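PDB 2JEP: xyloglucanase from Paenibacillus pabuli, which hydrolyses xyloglucan of the plant cell wall, probably by cutting internal beta-1,4 bonds of its glucan backbone, as a family 5 glycoside hydrolase. Local coordinates for residues E178-E182 and I261-Y265; K257-I261 and F312-Y317. All blocks are in the same frame, centred on the assembly; numbering follows the deposited sequence.

Contact 1 of 2, residues E178-E182 and I261-Y265; sequences ESMNE and ISAHY
Glu-182 and His-264 make a polar, buried contact across the C-terminal mouth of the eight-stranded barrel, joining the loop after strand 175-178 to strand 259-265. No backbone hydrogen bond links the two segments: the nearest CA atoms, those of Glu-178 and Ser-262, are still 8.4 Å apart, so side chains and water span the gap. The one direct hydrogen bond runs from His-264 ND1 to Glu-182 OE2, 2.7 Å long and nearly straight at 168°. The acceptor lies in the imidazole plane and offers its anti lone pair, while the carboxylate is turned 53° from the ring. Asn-181 OD1 also sits at the ring edge, 3.1 Å from His-264 CE1, although its own hydrogen bond goes to Arg-87. An extended chain with CG anti to the backbone N (chi1 177°) carries the Glu-178 carboxylate inward, where OE1 pairs with Arg-87 and OE2 faces Ser-262. There two waters do the bridging. One is 2.8 Å from His-264 NE2 and also bonds Glu-178 OE2 and Ser-262 OG; the other lies 2.7 Å from Ser-262 OG, with Glu-178 OE2 and the backbone O of Asn-181 also in reach and more acceptors around it than its protons can serve. His-264 is thus held at both nitrogens, which fixes the rotation of its ring. With Glu-182 cut back to an alanine, His-264 ND1 and the Tyr-135 hydroxyl would probably lose their shared carboxylate, and the imidazole, still bonded to water at NE2, could turn more easily. Glu-323 of strand 319-324 touches Asn-181, Glu-182 and His-264. An Asn-Glu pair after the fourth strand facing a glutamate of the seventh is the active-site arrangement of family 5 and its related TIM-barrel glycosidases, and Glu-182 is placed consistently with the acid/base of that family.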
# COMPACT_ATOMS: atom_id res chain seq x y z
N GLU A 178 -8.57 -0.03 1.89
CA GLU A 178 -7.75 1.08 1.38
C GLU A 178 -8.42 1.57 0.08
O GLU A 178 -8.66 0.79 -0.85
CB GLU A 178 -6.33 0.57 1.11
CG GLU A 178 -5.39 1.56 0.52
CD GLU A 178 -4.03 0.97 0.21
OE1 GLU A 178 -3.88 -0.26 0.30
OE2 GLU A 178 -3.10 1.74 -0.12
N SER A 179 -8.73 2.87 0.06
CA SER A 179 -9.63 3.40 -0.96
C SER A 179 -9.16 3.20 -2.39
O SER A 179 -9.96 2.99 -3.30
CB SER A 179 -9.84 4.87 -0.72
OG SER A 179 -8.61 5.59 -0.78
N MET A 180 -7.84 3.32 -2.56
CA MET A 180 -7.21 3.27 -3.87
C MET A 180 -5.71 3.27 -3.60
O MET A 180 -5.30 3.28 -2.43
CB MET A 180 -7.68 4.44 -4.75
CG MET A 180 -7.44 5.79 -4.12
SD MET A 180 -8.61 7.05 -4.71
CE MET A 180 -8.02 8.49 -3.84
N ASN A 181 -4.92 3.20 -4.66
CA ASN A 181 -3.49 3.00 -4.53
C ASN A 181 -2.74 4.30 -4.77
O ASN A 181 -2.73 5.18 -3.88
CB ASN A 181 -3.05 1.82 -5.42
CG ASN A 181 -1.57 1.55 -5.37
OD1 ASN A 181 -1.00 1.54 -4.27
ND2 ASN A 181 -0.94 1.33 -6.53
N GLU A 182 -2.13 4.44 -5.94
CA GLU A 182 -1.34 5.61 -6.33
C GLU A 182 -2.10 6.34 -7.43
O GLU A 182 -2.14 5.88 -8.58
CB GLU A 182 0.04 5.19 -6.83
CG GLU A 182 0.86 4.49 -5.78
CD GLU A 182 2.21 3.99 -6.26
OE1 GLU A 182 2.45 3.92 -7.50
OE2 GLU A 182 3.05 3.63 -5.39
N ILE A 261 -3.90 7.23 7.08
CA ILE A 261 -3.36 7.91 5.91
C ILE A 261 -2.22 7.10 5.30
O ILE A 261 -1.32 6.65 6.01
CB ILE A 261 -2.85 9.32 6.25
CG1 ILE A 261 -3.91 10.13 7.03
CG2 ILE A 261 -2.45 10.09 5.00
CD1 ILE A 261 -5.25 10.29 6.31
N SER A 262 -2.29 6.91 3.98
CA SER A 262 -1.30 6.14 3.23
C SER A 262 -0.27 7.02 2.58
O SER A 262 -0.63 8.05 2.05
CB SER A 262 -2.02 5.39 2.13
OG SER A 262 -1.14 4.84 1.19
N ALA A 263 1.00 6.60 2.61
CA ALA A 263 2.04 7.13 1.72
C ALA A 263 2.95 5.97 1.36
O ALA A 263 2.98 4.94 2.07
CB ALA A 263 2.85 8.30 2.38
N HIS A 264 3.66 6.12 0.23
CA HIS A 264 4.64 5.14 -0.22
C HIS A 264 6.02 5.78 -0.25
O HIS A 264 6.12 6.99 -0.41
CB HIS A 264 4.28 4.60 -1.60
CG HIS A 264 3.02 3.79 -1.63
ND1 HIS A 264 2.42 3.37 -2.80
CD2 HIS A 264 2.20 3.40 -0.62
CE1 HIS A 264 1.31 2.70 -2.49
NE2 HIS A 264 1.15 2.69 -1.18
N TYR A 265 7.07 4.98 -0.10
CA TYR A 265 8.41 5.55 0.03
C TYR A 265 9.45 4.70 -0.68
O TYR A 265 9.71 3.56 -0.30
CB TYR A 265 8.79 5.67 1.50
CG TYR A 265 9.99 6.55 1.75
CD1 TYR A 265 9.86 7.92 1.74
CD2 TYR A 265 11.27 6.01 1.94
CE1 TYR A 265 10.97 8.73 1.95
CE2 TYR A 265 12.36 6.83 2.15
CZ TYR A 265 12.20 8.18 2.16
OH TYR A 265 13.27 9.03 2.37
O HOH W 1 -0.58 2.15 0.91
O HOH W 2 -2.53 4.21 -1.04

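Contact 2 of 2, residues K257-I261 and F312-Y317; sequences KRIMI and FVTQGY. With EDO (1,2-ethanediol), chain D.
Lys-257 and Tyr-317 form the outer, partly exposed half of this contact, and Ile-261 with Phe-312 the buried half. CH-pi contacts carry the apolar part. The bend at chi2 (-61°) lays the Lys-257 methylenes across one face of the tyrosine ring, and the bend at chi4 turns NZ toward Gln-315 O. Lys-257 CG stands 3.8 Å from the Tyr-317 centroid, 13° off the normal, and CE passes 3.5 Å from Tyr-317 OH. Deeper in, Ile-261 CG1 lies over a face of the Phe-312 ring, displaced toward its rim and 4.2 Å from the centroid, and also meets Tyr-317 CB at 4.0 Å. At the ring edge, Tyr-317 CD1 comes within 3.3 Å of Ile-259 O, a buried carbonyl oxygen for which the model holds no hydrogen-bond donor.

Polar links lie on the outside. Lys-257 NZ donates to Gln-315 O over 3.1 Å, with a C=O...N angle of 166°, and one water bonds both atoms. A second water joins the backbone N of Lys-257 to Gly-316 O. Lys-257 is modelled in two conformers, so its side-chain contacts describe one of them.

The receiving backbone is a Schellman motif closing helix 298-313: Tyr-317 N returns to Phe-312 O at 3.2 Å and Gly-316 N to Val-313 O, with Gly-316 at positive phi, where a CB would jam against the preceding carbonyl. The chemistry therefore implies an amphipathic seam, in which hydrocarbon and ring faces pack together inside, beside the partnerless Ile-259 O, while an ammonium group and solvent serve the carbonyls of the helix terminus outside.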
# COMPACT_ATOMS: atom_id res chain seq x y z
N LYS A 257 -10.41 8.86 15.51
CA LYS A 257 -10.56 8.62 14.08
C LYS A 257 -10.65 7.12 13.81
O LYS A 257 -10.12 6.32 14.58
CB LYS A 257 -9.35 9.17 13.31
CG LYS A 257 -8.88 10.55 13.73
CD LYS A 257 -9.95 11.59 13.54
CE LYS A 257 -9.44 12.99 13.87
NZ LYS A 257 -9.27 13.21 15.33
N ARG A 258 -11.31 6.76 12.71
CA ARG A 258 -11.16 5.40 12.17
C ARG A 258 -10.73 5.49 10.71
O ARG A 258 -11.12 4.68 9.85
CB ARG A 258 -12.43 4.55 12.32
CG ARG A 258 -12.65 4.07 13.77
CD ARG A 258 -11.58 3.06 14.19
NE ARG A 258 -11.81 2.54 15.53
CZ ARG A 258 -11.48 3.19 16.65
NH1 ARG A 258 -10.87 4.37 16.64
NH2 ARG A 258 -11.78 2.65 17.82
N ILE A 259 -9.90 6.51 10.45
CA ILE A 259 -9.27 6.69 9.14
C ILE A 259 -7.77 6.76 9.35
O ILE A 259 -7.29 7.34 10.31
CB ILE A 259 -9.80 7.95 8.43
CG1 ILE A 259 -11.29 7.78 8.14
CG2 ILE A 259 -9.02 8.21 7.13
CD1 ILE A 259 -11.94 9.02 7.66
N MET A 260 -7.04 6.09 8.45
CA MET A 260 -5.58 6.08 8.43
C MET A 260 -5.13 6.72 7.11
O MET A 260 -5.88 6.69 6.14
CB MET A 260 -5.04 4.65 8.42
CG MET A 260 -5.61 3.71 9.43
SD MET A 260 -4.99 2.04 9.18
CE MET A 260 -5.19 1.33 10.84
N ILE A 261 -3.90 7.23 7.08
CA ILE A 261 -3.36 7.91 5.91
C ILE A 261 -2.22 7.10 5.30
O ILE A 261 -1.32 6.65 6.01
CB ILE A 261 -2.85 9.32 6.25
CG1 ILE A 261 -3.91 10.13 7.03
CG2 ILE A 261 -2.45 10.09 5.00
CD1 ILE A 261 -5.25 10.29 6.31
N PHE A 312 -0.30 14.29 10.59
CA PHE A 312 -1.37 13.32 10.72
C PHE A 312 -1.38 12.56 12.02
O PHE A 312 -2.41 12.49 12.68
CB PHE A 312 -1.36 12.36 9.52
CG PHE A 312 -1.55 13.05 8.21
CD1 PHE A 312 -2.73 13.72 7.95
CD2 PHE A 312 -0.55 13.03 7.25
CE1 PHE A 312 -2.90 14.37 6.78
CE2 PHE A 312 -0.74 13.70 6.05
CZ PHE A 312 -1.92 14.35 5.82
N VAL A 313 -0.26 11.95 12.40
CA VAL A 313 -0.25 11.09 13.59
C VAL A 313 -0.68 11.87 14.82
O VAL A 313 -1.46 11.36 15.66
CB VAL A 313 1.11 10.40 13.83
CG1 VAL A 313 1.05 9.53 15.11
CG2 VAL A 313 1.51 9.51 12.61
N THR A 314 -0.17 13.10 14.94
CA THR A 314 -0.48 13.95 16.08
C THR A 314 -1.95 14.33 16.15
O THR A 314 -2.40 14.82 17.20
CB THR A 314 0.31 15.28 16.05
OG1 THR A 314 0.00 16.04 14.88
CG2 THR A 314 1.80 15.05 16.19
N GLN A 315 -2.66 14.21 15.03
CA GLN A 315 -4.09 14.56 14.98
C GLN A 315 -4.98 13.34 15.17
O GLN A 315 -6.21 13.43 15.05
CB GLN A 315 -4.41 15.25 13.66
CG GLN A 315 -3.56 16.50 13.37
CD GLN A 315 -3.45 17.47 14.54
OE1 GLN A 315 -2.36 17.69 15.08
NE2 GLN A 315 -4.57 18.05 14.92
N GLY A 316 -4.37 12.18 15.42
CA GLY A 316 -5.11 10.97 15.69
C GLY A 316 -5.31 10.04 14.50
O GLY A 316 -6.02 9.04 14.61
N TYR A 317 -4.64 10.32 13.38
CA TYR A 317 -4.71 9.44 12.21
C TYR A 317 -3.46 8.55 12.16
O TYR A 317 -2.35 9.07 12.01
CB TYR A 317 -4.76 10.26 10.92
CG TYR A 317 -5.97 11.15 10.80
CD1 TYR A 317 -7.15 10.66 10.27
CD2 TYR A 317 -5.94 12.48 11.20
CE1 TYR A 317 -8.27 11.44 10.16
CE2 TYR A 317 -7.06 13.29 11.08
CZ TYR A 317 -8.23 12.77 10.54
OH TYR A 317 -9.34 13.55 10.40
C1 EDO D . -15.29 0.82 18.19
O1 EDO D . -15.65 0.08 17.01
C2 EDO D . -14.40 -0.08 19.06
O2 EDO D . -13.05 -0.10 18.55
O HOH W 3 -7.80 8.77 16.70
O HOH W 4 -7.62 15.36 16.24

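Overall arrangement
Both contacts use strand 259-265 and share Ile-261, yet they lie at different levels of the barrel, their centres 14 Å apart. Contact 1 is the core one, its centre about 5 Å from that of the chain, and looks across the barrel interior to the loop after strand 175-178. Contact 2, its centre about 16 Å from that of the chain and partly exposed, packs the beginning of the same strand against the end of helix 298-313, which leads into the adjacent strand 319-324. The chemistry follows the place: carboxylates, imidazole and bridging waters at the barrel mouth, where the active site of this family probably lies, hydrocarbon against aromatic faces with a solvated rim in contact 2.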